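Local atomic coordinates of exotoxin type A precursor (allele 1) (Streptococcus pyogenes phage T12, PDB entry 1FNU), a protein that acts as a superantigen toxin, probably bridging MHC class II molecules and T-cell receptors as its staphylococcal and streptococcal relatives do. Residues 8-12 with 183-189; 43-48 with 59-65; 111-117 with 209-214. One frame throughout, in Å; residues are numbered along the deposited sequence.

Interaction 1. Residues 8-12 with 183-189; sequences QLHRS and WFDFFPE
His10 lies between Asp185 and the Phe187-Glu189 loop, where the N-terminal arm crosses the chain leaving strand 182-185, an outermost strand of the beta-grasp sheet. Start at His10 CB, which rests against the carbonyl oxygen of Phe187 at 3.3 Å and also touches Pro188 O. Its CG stands anti to the carbonyl carbon (chi1 -65°), which turns the ring down onto residues 185-189. At CG the nearest neighbour over the ring is Asp185 OD2, 3.3 Å away, and CD2 keeps that same oxygen as its neighbour. ND1 then donates to Phe187 O in a short bond of 2.6 Å, the oxygen lying near the imidazole plane with an N-H...O angle of 152°. CE1, next round the ring, lies near Phe187 O and Glu189 N. Water 1 sits over the ring centre on the Asp185 side, and the CA of Glu189 sits toward the rim of the opposite face. Gln65 of the second subunit also packs against His10.

Asp185 works with both oxygens. OD2 takes the backbone N-H of His10 on its syn lone pair at 3.0 Å and a second hydrogen from water 1, which also donates to Gln8 O. OD1 is met from above the carboxylate plane by Phe187 N at 2.9 Å, closing an Asx turn that bends the chain out of the strand. Farther along the arm, Ser12 CB lies over the Phe187 ring in a CH-pi contact, 3.5 Å from the centroid; its hydroxyl bonds to Tyr167 O. At the other end, Leu9 CD2 touches Trp183 CZ3 at 4.3 Å.

One carboxylate thus holds the arm and the turn at once. ND1 must carry a hydrogen to make its bond, and with Asp185 OD2 close over the same ring a positive charge on His10 would probably be stabilised.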
loop_
_atom_site.group_PDB
_atom_site.type_symbol
_atom_site.label_atom_id
_atom_site.label_comp_id
_atom_site.label_asym_id
_atom_site.label_seq_id
_atom_site.Cartn_x
_atom_site.Cartn_y
_atom_site.Cartn_z
ATOM N N GLN A 8 -24.492 -15.029 17.138
ATOM C CA GLN A 8 -24.205 -14.100 16.045
ATOM C C GLN A 8 -23.374 -12.911 16.500
ATOM O O GLN A 8 -22.815 -12.236 15.675
ATOM C CB GLN A 8 -25.509 -13.564 15.413
ATOM C CG GLN A 8 -26.326 -14.637 14.650
ATOM C CD GLN A 8 -27.656 -14.161 14.002
ATOM O OE1 GLN A 8 -28.318 -14.951 13.310
ATOM N NE2 GLN A 8 -28.049 -12.907 14.234
ATOM N N LEU A 9 -23.330 -12.629 17.800
ATOM C CA LEU A 9 -22.546 -11.534 18.325
ATOM C C LEU A 9 -21.063 -11.866 18.466
ATOM O O LEU A 9 -20.680 -12.957 18.832
ATOM C CB LEU A 9 -23.127 -11.075 19.673
ATOM C CG LEU A 9 -24.605 -10.605 19.481
ATOM C CD1 LEU A 9 -25.360 -10.486 20.800
ATOM C CD2 LEU A 9 -24.614 -9.283 18.683
ATOM N N HIS A 10 -20.234 -10.894 18.134
ATOM C CA HIS A 10 -18.770 -11.026 18.236
ATOM C C HIS A 10 -18.377 -10.796 19.696
ATOM O O HIS A 10 -18.781 -9.814 20.310
ATOM C CB HIS A 10 -18.081 -9.972 17.336
ATOM C CG HIS A 10 -18.334 -10.147 15.869
ATOM N ND1 HIS A 10 -18.134 -9.130 14.956
ATOM C CD2 HIS A 10 -18.626 -11.249 15.132
ATOM C CE1 HIS A 10 -18.289 -9.593 13.722
ATOM N NE2 HIS A 10 -18.587 -10.877 13.799
ATOM N N ARG A 11 -17.583 -11.710 20.244
ATOM C CA ARG A 11 -17.133 -11.612 21.637
ATOM C C ARG A 11 -15.888 -10.750 21.637
ATOM O O ARG A 11 -14.930 -11.033 20.878
ATOM C CB ARG A 11 -16.819 -13.029 22.190
ATOM C CG ARG A 11 -18.071 -14.038 22.438
ATOM C CD ARG A 11 -17.568 -15.536 22.697
ATOM N NE ARG A 11 -16.414 -15.372 23.593
ATOM C CZ ARG A 11 -15.377 -16.205 23.786
ATOM N NH1 ARG A 11 -15.246 -17.379 23.157
ATOM N NH2 ARG A 11 -14.409 -15.776 24.582
ATOM N N SER A 12 -15.891 -9.696 22.449
ATOM C CA SER A 12 -14.724 -8.774 22.526
ATOM C C SER A 12 -13.430 -9.422 23.044
ATOM O O SER A 12 -12.342 -8.985 22.700
ATOM C CB SER A 12 -15.004 -7.567 23.451
ATOM O OG SER A 12 -15.067 -7.958 24.838
ATOM N N TRP A 183 -29.272 -3.397 13.162
ATOM C CA TRP A 183 -28.408 -3.243 14.289
ATOM C C TRP A 183 -26.975 -3.353 13.857
ATOM O O TRP A 183 -26.724 -3.793 12.734
ATOM C CB TRP A 183 -28.756 -4.273 15.388
ATOM C CG TRP A 183 -28.754 -5.646 14.909
ATOM C CD1 TRP A 183 -29.813 -6.377 14.448
ATOM C CD2 TRP A 183 -27.606 -6.499 14.819
ATOM N NE1 TRP A 183 -29.395 -7.646 14.083
ATOM C CE2 TRP A 183 -28.041 -7.740 14.299
ATOM C CE3 TRP A 183 -26.241 -6.335 15.132
ATOM C CZ2 TRP A 183 -27.156 -8.824 14.078
ATOM C CZ3 TRP A 183 -25.354 -7.427 14.910
ATOM C CH2 TRP A 183 -25.821 -8.646 14.392
ATOM N N PHE A 184 -26.069 -2.857 14.710
ATOM C CA PHE A 184 -24.627 -2.900 14.436
ATOM C C PHE A 184 -23.949 -3.598 15.636
ATOM O O PHE A 184 -24.271 -3.289 16.795
ATOM C CB PHE A 184 -24.010 -1.485 14.352
ATOM C CG PHE A 184 -24.618 -0.579 13.315
ATOM C CD1 PHE A 184 -25.010 -1.046 12.106
ATOM C CD2 PHE A 184 -24.743 0.779 13.577
ATOM C CE1 PHE A 184 -25.541 -0.164 11.155
ATOM C CE2 PHE A 184 -25.278 1.657 12.588
ATOM C CZ PHE A 184 -25.658 1.157 11.418
ATOM N N ASP A 185 -23.020 -4.523 15.349
ATOM C CA ASP A 185 -22.210 -5.208 16.373
ATOM C C ASP A 185 -21.123 -4.241 16.914
ATOM O O ASP A 185 -20.335 -3.700 16.125
ATOM C CB ASP A 185 -21.523 -6.411 15.752
ATOM C CG ASP A 185 -21.087 -7.377 16.775
ATOM O OD1 ASP A 185 -20.672 -6.873 17.860
ATOM O OD2 ASP A 185 -21.151 -8.597 16.515
ATOM N N PHE A 186 -21.094 -3.983 18.218
ATOM C CA PHE A 186 -20.074 -3.112 18.774
ATOM C C PHE A 186 -18.671 -3.697 18.624
ATOM O O PHE A 186 -17.700 -2.985 18.766
ATOM C CB PHE A 186 -20.295 -2.793 20.257
ATOM C CG PHE A 186 -21.422 -1.794 20.545
ATOM C CD1 PHE A 186 -21.968 -1.006 19.546
ATOM C CD2 PHE A 186 -21.829 -1.565 21.856
ATOM C CE1 PHE A 186 -22.890 0.006 19.811
ATOM C CE2 PHE A 186 -22.776 -0.527 22.162
ATOM C CZ PHE A 186 -23.306 0.262 21.114
ATOM N N PHE A 187 -18.581 -4.988 18.336
ATOM C CA PHE A 187 -17.294 -5.644 18.244
ATOM C C PHE A 187 -16.996 -6.288 16.898
ATOM O O PHE A 187 -17.861 -6.882 16.268
ATOM C CB PHE A 187 -17.175 -6.701 19.380
ATOM C CG PHE A 187 -17.268 -6.113 20.745
ATOM C CD1 PHE A 187 -16.276 -5.269 21.225
ATOM C CD2 PHE A 187 -18.362 -6.337 21.533
ATOM C CE1 PHE A 187 -16.373 -4.618 22.501
ATOM C CE2 PHE A 187 -18.484 -5.688 22.832
ATOM C CZ PHE A 187 -17.493 -4.835 23.297
ATOM N N PRO A 188 -15.719 -6.191 16.448
ATOM C CA PRO A 188 -15.229 -6.741 15.195
ATOM C C PRO A 188 -14.933 -8.240 15.318
ATOM O O PRO A 188 -14.968 -8.789 16.425
ATOM C CB PRO A 188 -13.905 -5.970 15.005
ATOM C CG PRO A 188 -13.354 -5.975 16.391
ATOM C CD PRO A 188 -14.635 -5.420 17.111
ATOM N N GLU A 189 -14.592 -8.883 14.181
ATOM C CA GLU A 189 -14.125 -10.271 14.206
ATOM C C GLU A 189 -12.730 -10.216 14.941
ATOM O O GLU A 189 -12.134 -9.121 15.115
ATOM C CB GLU A 189 -13.999 -10.888 12.803
ATOM C CG GLU A 189 -13.206 -10.121 11.832
ATOM C CD GLU A 189 -12.986 -10.888 10.548
ATOM O OE1 GLU A 189 -13.753 -11.851 10.236
ATOM O OE2 GLU A 189 -12.013 -10.510 9.860
HETATM O O HOH W 1 -22.070 -9.914 14.358
HETATM O O HOH W 2 -21.145 -8.141 20.402
HETATM O O HOH W 3 -14.492 -11.286 18.012
#

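Interaction 2. Residues 43-48 with 59-65; sequences SHDLIY and KTELKNQ
Strand 45-48 runs antiparallel to 59-61, the strand axes 4.8 Å apart with their directions 163° from one another. This is a beta hairpin of the OB-fold domain: Leu46 and Thr60 form a hydrogen-bonded pair, flanked by the non-hydrogen-bonded pairs Asp45-Glu61 and Ile47-Lys59. Beyond the strand end, Leu62 N reaches back to His44 O at 2.9 Å.

On one face of the sheet Lys59 stretches across Asp45. Its CG is anti to the backbone N (chi1 -179°), and a bend at chi3 brings NZ to Glu61 OE2, a 3.0 Å salt bridge that meets the carboxylate from above its plane. Asp45 OD2 stays 4.4 Å from Lys59 NZ, beyond a salt bridge, and its carboxylate accepts from the backbone N-H groups of Leu41 and Leu42. On the other face Thr60 CG2 touches Tyr48 CE1 at 4.0 Å, and Leu46 CD1 meets Leu62 CD1.

Asn64 caps the start of helix 65-72 through Met67 N. Ser43 OG bonds to Glu191 N of the second subunit, and His44 ND1 is hydrogen-bonded to Glu189 OE2 of that subunit. The His44 ring lies alongside Glu61, its NE2 making a weak hydrogen bond of 3.4 Å to OE1.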
loop_
_atom_site.group_PDB
_atom_site.type_symbol
_atom_site.label_atom_id
_atom_site.label_comp_id
_atom_site.label_asym_id
_atom_site.label_seq_id
_atom_site.Cartn_x
_atom_site.Cartn_y
_atom_site.Cartn_z
ATOM N N SER A 43 -16.050 4.640 -8.893
ATOM C CA SER A 43 -17.417 5.136 -9.062
ATOM C C SER A 43 -18.300 5.208 -7.795
ATOM O O SER A 43 -19.290 5.953 -7.779
ATOM C CB SER A 43 -18.126 4.270 -10.110
ATOM O OG SER A 43 -17.396 4.324 -11.307
ATOM N N HIS A 44 -17.959 4.471 -6.730
ATOM C CA HIS A 44 -18.873 4.474 -5.586
ATOM C C HIS A 44 -18.443 5.346 -4.444
ATOM O O HIS A 44 -19.012 5.273 -3.367
ATOM C CB HIS A 44 -19.104 3.063 -5.047
ATOM C CG HIS A 44 -17.848 2.369 -4.576
ATOM N ND1 HIS A 44 -17.139 1.502 -5.355
ATOM C CD2 HIS A 44 -17.134 2.501 -3.437
ATOM C CE1 HIS A 44 -16.038 1.121 -4.723
ATOM N NE2 HIS A 44 -16.012 1.719 -3.552
ATOM N N ASP A 45 -17.411 6.138 -4.683
ATOM C CA ASP A 45 -16.947 7.028 -3.668
ATOM C C ASP A 45 -17.046 8.469 -4.104
ATOM O O ASP A 45 -17.292 8.733 -5.288
ATOM C CB ASP A 45 -15.473 6.677 -3.229
ATOM C CG ASP A 45 -14.367 6.975 -4.310
ATOM O OD1 ASP A 45 -14.199 8.120 -4.825
ATOM O OD2 ASP A 45 -13.561 6.041 -4.615
ATOM N N LEU A 46 -16.904 9.395 -3.124
ATOM C CA LEU A 46 -16.828 10.851 -3.422
ATOM C C LEU A 46 -15.694 11.406 -2.473
ATOM O O LEU A 46 -15.576 10.981 -1.342
ATOM C CB LEU A 46 -18.177 11.603 -3.178
ATOM C CG LEU A 46 -19.404 11.256 -4.096
ATOM C CD1 LEU A 46 -20.707 11.841 -3.454
ATOM C CD2 LEU A 46 -19.057 11.775 -5.567
ATOM N N ILE A 47 -14.883 12.324 -2.993
ATOM C CA ILE A 47 -13.736 12.947 -2.343
ATOM C C ILE A 47 -14.109 14.377 -2.166
ATOM O O ILE A 47 -14.718 14.984 -3.068
ATOM C CB ILE A 47 -12.516 12.864 -3.274
ATOM C CG1 ILE A 47 -12.169 11.396 -3.471
ATOM C CG2 ILE A 47 -11.353 13.682 -2.761
ATOM C CD1 ILE A 47 -10.957 11.248 -4.373
ATOM N N TYR A 48 -13.760 14.909 -1.007
ATOM C CA TYR A 48 -14.097 16.275 -0.602
ATOM C C TYR A 48 -12.847 17.008 -0.194
ATOM O O TYR A 48 -11.952 16.462 0.459
ATOM C CB TYR A 48 -15.133 16.326 0.550
ATOM C CG TYR A 48 -16.557 15.846 0.192
ATOM C CD1 TYR A 48 -16.841 14.475 -0.009
ATOM C CD2 TYR A 48 -17.595 16.768 -0.020
ATOM C CE1 TYR A 48 -18.138 14.047 -0.417
ATOM C CE2 TYR A 48 -18.881 16.348 -0.426
ATOM C CZ TYR A 48 -19.150 15.009 -0.626
ATOM O OH TYR A 48 -20.420 14.655 -1.064
ATOM N N LYS A 59 -12.250 11.160 1.936
ATOM C CA LYS A 59 -13.002 10.332 0.993
ATOM C C LYS A 59 -14.087 9.518 1.719
ATOM O O LYS A 59 -13.858 8.992 2.806
ATOM C CB LYS A 59 -12.084 9.322 0.252
ATOM C CG LYS A 59 -12.852 8.489 -0.729
ATOM C CD LYS A 59 -11.996 7.294 -1.236
ATOM C CE LYS A 59 -11.980 6.100 -0.268
ATOM N NZ LYS A 59 -11.475 4.893 -0.937
ATOM N N THR A 60 -15.303 9.499 1.141
ATOM C CA THR A 60 -16.376 8.632 1.629
ATOM C C THR A 60 -16.817 7.629 0.597
ATOM O O THR A 60 -17.036 7.983 -0.598
ATOM C CB THR A 60 -17.641 9.341 2.105
ATOM O OG1 THR A 60 -18.576 8.330 2.457
ATOM C CG2 THR A 60 -18.271 10.290 0.970
ATOM N N GLU A 61 -16.941 6.369 1.045
ATOM C CA GLU A 61 -17.350 5.302 0.195
ATOM C C GLU A 61 -18.768 5.022 0.522
ATOM O O GLU A 61 -19.060 4.660 1.632
ATOM C CB GLU A 61 -16.535 4.002 0.412
ATOM C CG GLU A 61 -15.207 4.000 -0.297
ATOM C CD GLU A 61 -14.425 2.704 0.012
ATOM O OE1 GLU A 61 -15.036 1.579 -0.252
ATOM O OE2 GLU A 61 -13.243 2.902 0.503
ATOM N N LEU A 62 -19.621 5.117 -0.501
ATOM C CA LEU A 62 -21.037 4.873 -0.362
ATOM C C LEU A 62 -21.400 3.462 -0.847
ATOM O O LEU A 62 -20.570 2.650 -1.174
ATOM C CB LEU A 62 -21.806 5.988 -1.103
ATOM C CG LEU A 62 -21.467 7.307 -0.364
ATOM C CD1 LEU A 62 -21.430 8.495 -1.294
ATOM C CD2 LEU A 62 -22.469 7.515 0.818
ATOM N N LYS A 63 -22.681 3.181 -0.861
ATOM C CA LYS A 63 -23.180 1.894 -1.214
ATOM C C LYS A 63 -22.746 1.336 -2.519
ATOM O O LYS A 63 -22.311 0.204 -2.604
ATOM C CB LYS A 63 -24.698 1.918 -1.165
ATOM C CG LYS A 63 -25.295 0.581 -1.484
ATOM C CD LYS A 63 -26.818 0.679 -1.421
ATOM C CE LYS A 63 -27.363 -0.495 -2.132
ATOM N NZ LYS A 63 -28.621 -0.895 -1.357
ATOM N N ASN A 64 -22.852 2.178 -3.516
ATOM C CA ASN A 64 -22.554 1.860 -4.901
ATOM C C ASN A 64 -22.523 3.106 -5.764
ATOM O O ASN A 64 -22.654 4.219 -5.272
ATOM C CB ASN A 64 -23.596 0.922 -5.494
ATOM C CG ASN A 64 -25.033 1.415 -5.308
ATOM O OD1 ASN A 64 -25.322 2.622 -5.384
ATOM N ND2 ASN A 64 -25.945 0.480 -5.100
ATOM N N GLN A 65 -22.297 2.874 -7.063
ATOM C CA GLN A 65 -22.207 3.927 -8.039
ATOM C C GLN A 65 -23.428 4.831 -8.021
ATOM O O GLN A 65 -23.278 6.023 -8.030
ATOM C CB GLN A 65 -22.011 3.349 -9.437
ATOM C CG GLN A 65 -22.461 4.298 -10.587
ATOM C CD GLN A 65 -22.474 3.522 -11.850
ATOM O OE1 GLN A 65 -22.952 2.366 -11.895
ATOM N NE2 GLN A 65 -21.924 4.110 -12.889
HETATM O O HOH W 4 -12.836 4.278 -3.114
#

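Interaction 3. Residues 111-117 with 209-214; sequences LEIPKKI and NKTSQI. Unlike the reference sequence in segment 209-214: Asn209 (reference Ser), Lys210 (reference Asn).
Lys115 and Lys210 come within 6.8 Å at their CA atoms, and Ile117 and Gln213 within 7.5 Å; at these separations side chains bridge the two segments, with no backbone hydrogen bond between them. Ile117 and Lys115 share most of this. Ile117 CD1 lies against the carbonyl oxygen of Asn209 at 3.4 Å and against Asn209 CB at 3.7 Å. The CG2 branch, anti to the backbone N, meets Ile214 CD1 at 3.8 Å, the two isoleucines crossing at about a right angle.

Strands 110-123 and 212-219 are the parallel neighbours inside the beta-grasp sheet, and here they are still apart: their pairing is reached farther on, where the backbones of Ile214 and Lys120 are hydrogen-bonded. Ile214 also packs on Ile133, Ile172 and Phe174 of that sheet.

Lys115 slides past Asn209 in the opposite direction, laying CB and CG along its amide, while CD approaches Asn209 O at 3.5 Å. The chain corner at Glu112 and Ile113 brings Leu111 to the same amide from the facing side. Lys115 and Lys210 cross obliquely; the modelled position of Lys115 NZ is doubtful. Lys210 NZ ends 4.0 Å from Leu111 CD2.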
loop_
_atom_site.group_PDB
_atom_site.type_symbol
_atom_site.label_atom_id
_atom_site.label_comp_id
_atom_site.label_asym_id
_atom_site.label_seq_id
_atom_site.Cartn_x
_atom_site.Cartn_y
_atom_site.Cartn_z
ATOM N N LEU A 111 -32.450 21.678 12.014
ATOM C CA LEU A 111 -33.441 21.835 13.062
ATOM C C LEU A 111 -33.074 23.012 13.969
ATOM O O LEU A 111 -31.897 23.124 14.401
ATOM C CB LEU A 111 -33.483 20.560 13.914
ATOM C CG LEU A 111 -34.217 19.290 13.498
ATOM C CD1 LEU A 111 -33.771 18.164 14.449
ATOM C CD2 LEU A 111 -35.722 19.516 13.486
ATOM N N GLU A 112 -34.060 23.872 14.276
ATOM C CA GLU A 112 -33.787 25.016 15.174
ATOM C C GLU A 112 -33.142 24.539 16.487
ATOM O O GLU A 112 -32.084 25.008 16.896
ATOM C CB GLU A 112 -35.081 25.806 15.525
ATOM C CG GLU A 112 -35.802 26.572 14.369
ATOM C CD GLU A 112 -34.924 27.623 13.581
ATOM O OE1 GLU A 112 -34.184 28.427 14.207
ATOM O OE2 GLU A 112 -35.024 27.652 12.324
ATOM N N ILE A 113 -33.797 23.607 17.160
ATOM C CA ILE A 113 -33.258 23.116 18.429
ATOM C C ILE A 113 -32.873 21.649 18.232
ATOM O O ILE A 113 -33.630 20.899 17.620
ATOM C CB ILE A 113 -34.344 23.105 19.522
ATOM C CG1 ILE A 113 -35.306 24.278 19.334
ATOM C CG2 ILE A 113 -33.667 23.140 20.910
ATOM C CD1 ILE A 113 -36.610 24.161 20.180
ATOM N N PRO A 114 -31.728 21.207 18.782
ATOM C CA PRO A 114 -31.302 19.804 18.643
ATOM C C PRO A 114 -32.408 18.811 19.049
ATOM O O PRO A 114 -33.105 19.033 20.039
ATOM C CB PRO A 114 -30.088 19.733 19.588
ATOM C CG PRO A 114 -29.454 21.060 19.405
ATOM C CD PRO A 114 -30.709 21.976 19.527
ATOM N N LYS A 115 -32.576 17.728 18.297
ATOM C CA LYS A 115 -33.577 16.747 18.649
ATOM C C LYS A 115 -32.845 15.958 19.722
ATOM O O LYS A 115 -31.651 15.683 19.596
ATOM C CB LYS A 115 -33.939 15.872 17.431
ATOM C CG LYS A 115 -35.357 15.319 17.439
ATOM C CD LYS A 115 -35.535 14.281 18.543
ATOM C CE LYS A 115 -36.880 14.385 19.290
ATOM N NZ LYS A 115 -38.125 13.817 18.712
ATOM N N LYS A 116 -33.510 15.688 20.828
ATOM C CA LYS A 116 -32.863 14.942 21.875
ATOM C C LYS A 116 -33.396 13.529 21.751
ATOM O O LYS A 116 -34.591 13.309 21.637
ATOM C CB LYS A 116 -33.133 15.557 23.283
ATOM C CG LYS A 116 -32.231 16.795 23.627
ATOM C CD LYS A 116 -32.043 17.122 25.154
ATOM C CE LYS A 116 -33.292 17.778 25.835
ATOM N NZ LYS A 116 -33.197 17.877 27.377
ATOM N N ILE A 117 -32.513 12.544 21.738
ATOM C CA ILE A 117 -33.020 11.188 21.624
ATOM C C ILE A 117 -32.579 10.371 22.827
ATOM O O ILE A 117 -31.378 10.284 23.153
ATOM C CB ILE A 117 -32.545 10.548 20.301
ATOM C CG1 ILE A 117 -32.937 11.476 19.130
ATOM C CG2 ILE A 117 -33.097 9.154 20.166
ATOM C CD1 ILE A 117 -32.526 10.935 17.795
ATOM N N ASN A 209 -34.879 11.532 12.764
ATOM C CA ASN A 209 -34.603 11.525 14.178
ATOM C C ASN A 209 -35.738 11.810 15.141
ATOM O O ASN A 209 -35.565 11.569 16.333
ATOM C CB ASN A 209 -33.470 12.463 14.506
ATOM C CG ASN A 209 -33.718 13.793 14.018
ATOM O OD1 ASN A 209 -34.413 13.940 13.063
ATOM N ND2 ASN A 209 -33.125 14.797 14.629
ATOM N N LYS A 210 -36.887 12.292 14.655
ATOM C CA LYS A 210 -37.991 12.596 15.556
ATOM C C LYS A 210 -38.653 11.284 15.872
ATOM O O LYS A 210 -39.104 11.076 16.985
ATOM C CB LYS A 210 -39.066 13.507 14.893
ATOM C CG LYS A 210 -40.062 14.200 15.910
ATOM C CD LYS A 210 -39.292 15.259 16.705
ATOM C CE LYS A 210 -38.681 16.350 15.731
ATOM N NZ LYS A 210 -37.578 17.324 16.235
ATOM N N THR A 211 -38.712 10.384 14.910
ATOM C CA THR A 211 -39.398 9.117 15.168
ATOM C C THR A 211 -38.636 7.797 15.168
ATOM O O THR A 211 -39.235 6.724 14.968
ATOM C CB THR A 211 -40.561 8.931 14.207
ATOM O OG1 THR A 211 -40.059 8.659 12.885
ATOM C CG2 THR A 211 -41.434 10.186 14.223
ATOM N N SER A 212 -37.344 7.837 15.439
ATOM C CA SER A 212 -36.590 6.588 15.464
ATOM C C SER A 212 -36.104 6.334 16.904
ATOM O O SER A 212 -35.748 7.253 17.613
ATOM C CB SER A 212 -35.410 6.702 14.486
ATOM O OG SER A 212 -35.835 6.841 13.148
ATOM N N GLN A 213 -36.125 5.090 17.354
ATOM C CA GLN A 213 -35.635 4.787 18.715
ATOM C C GLN A 213 -34.276 4.012 18.764
ATOM O O GLN A 213 -34.015 3.127 17.927
ATOM C CB GLN A 213 -36.690 3.996 19.459
ATOM C CG GLN A 213 -37.606 4.861 20.238
ATOM C CD GLN A 213 -38.838 4.074 20.644
ATOM O OE1 GLN A 213 -39.974 4.352 20.175
ATOM N NE2 GLN A 213 -38.628 3.041 21.484
ATOM N N ILE A 214 -33.446 4.353 19.757
ATOM C CA ILE A 214 -32.139 3.700 19.895
ATOM C C ILE A 214 -32.170 2.865 21.135
ATOM O O ILE A 214 -32.557 3.328 22.201
ATOM C CB ILE A 214 -31.015 4.699 20.081
ATOM C CG1 ILE A 214 -31.013 5.737 18.931
ATOM C CG2 ILE A 214 -29.720 3.928 20.141
ATOM C CD1 ILE A 214 -30.116 7.015 19.199
#

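In the fold
The three contacts are well separated, their centres 25 to 27 Å from one another. Interaction 2 belongs to the OB-fold domain; interactions 1 and 3 reach one beta-grasp sheet, at its outermost strand 182-185 and its strands 110-123 and 212-219, with nearest atoms about 7 Å apart. Along the chain, interaction 2 is nested inside the loop closed by interaction 1 and finishes before interaction 3 opens, while the segments of 1 and 3 alternate. Interaction 1 lays the N-terminal arm against the C-terminal domain. Interactions 1 and 2 also share the assembly: Glu189 of one subunit hydrogen-bonds to His44 of the second, so both contacts border the subunit interface, which interaction 3 does not touch.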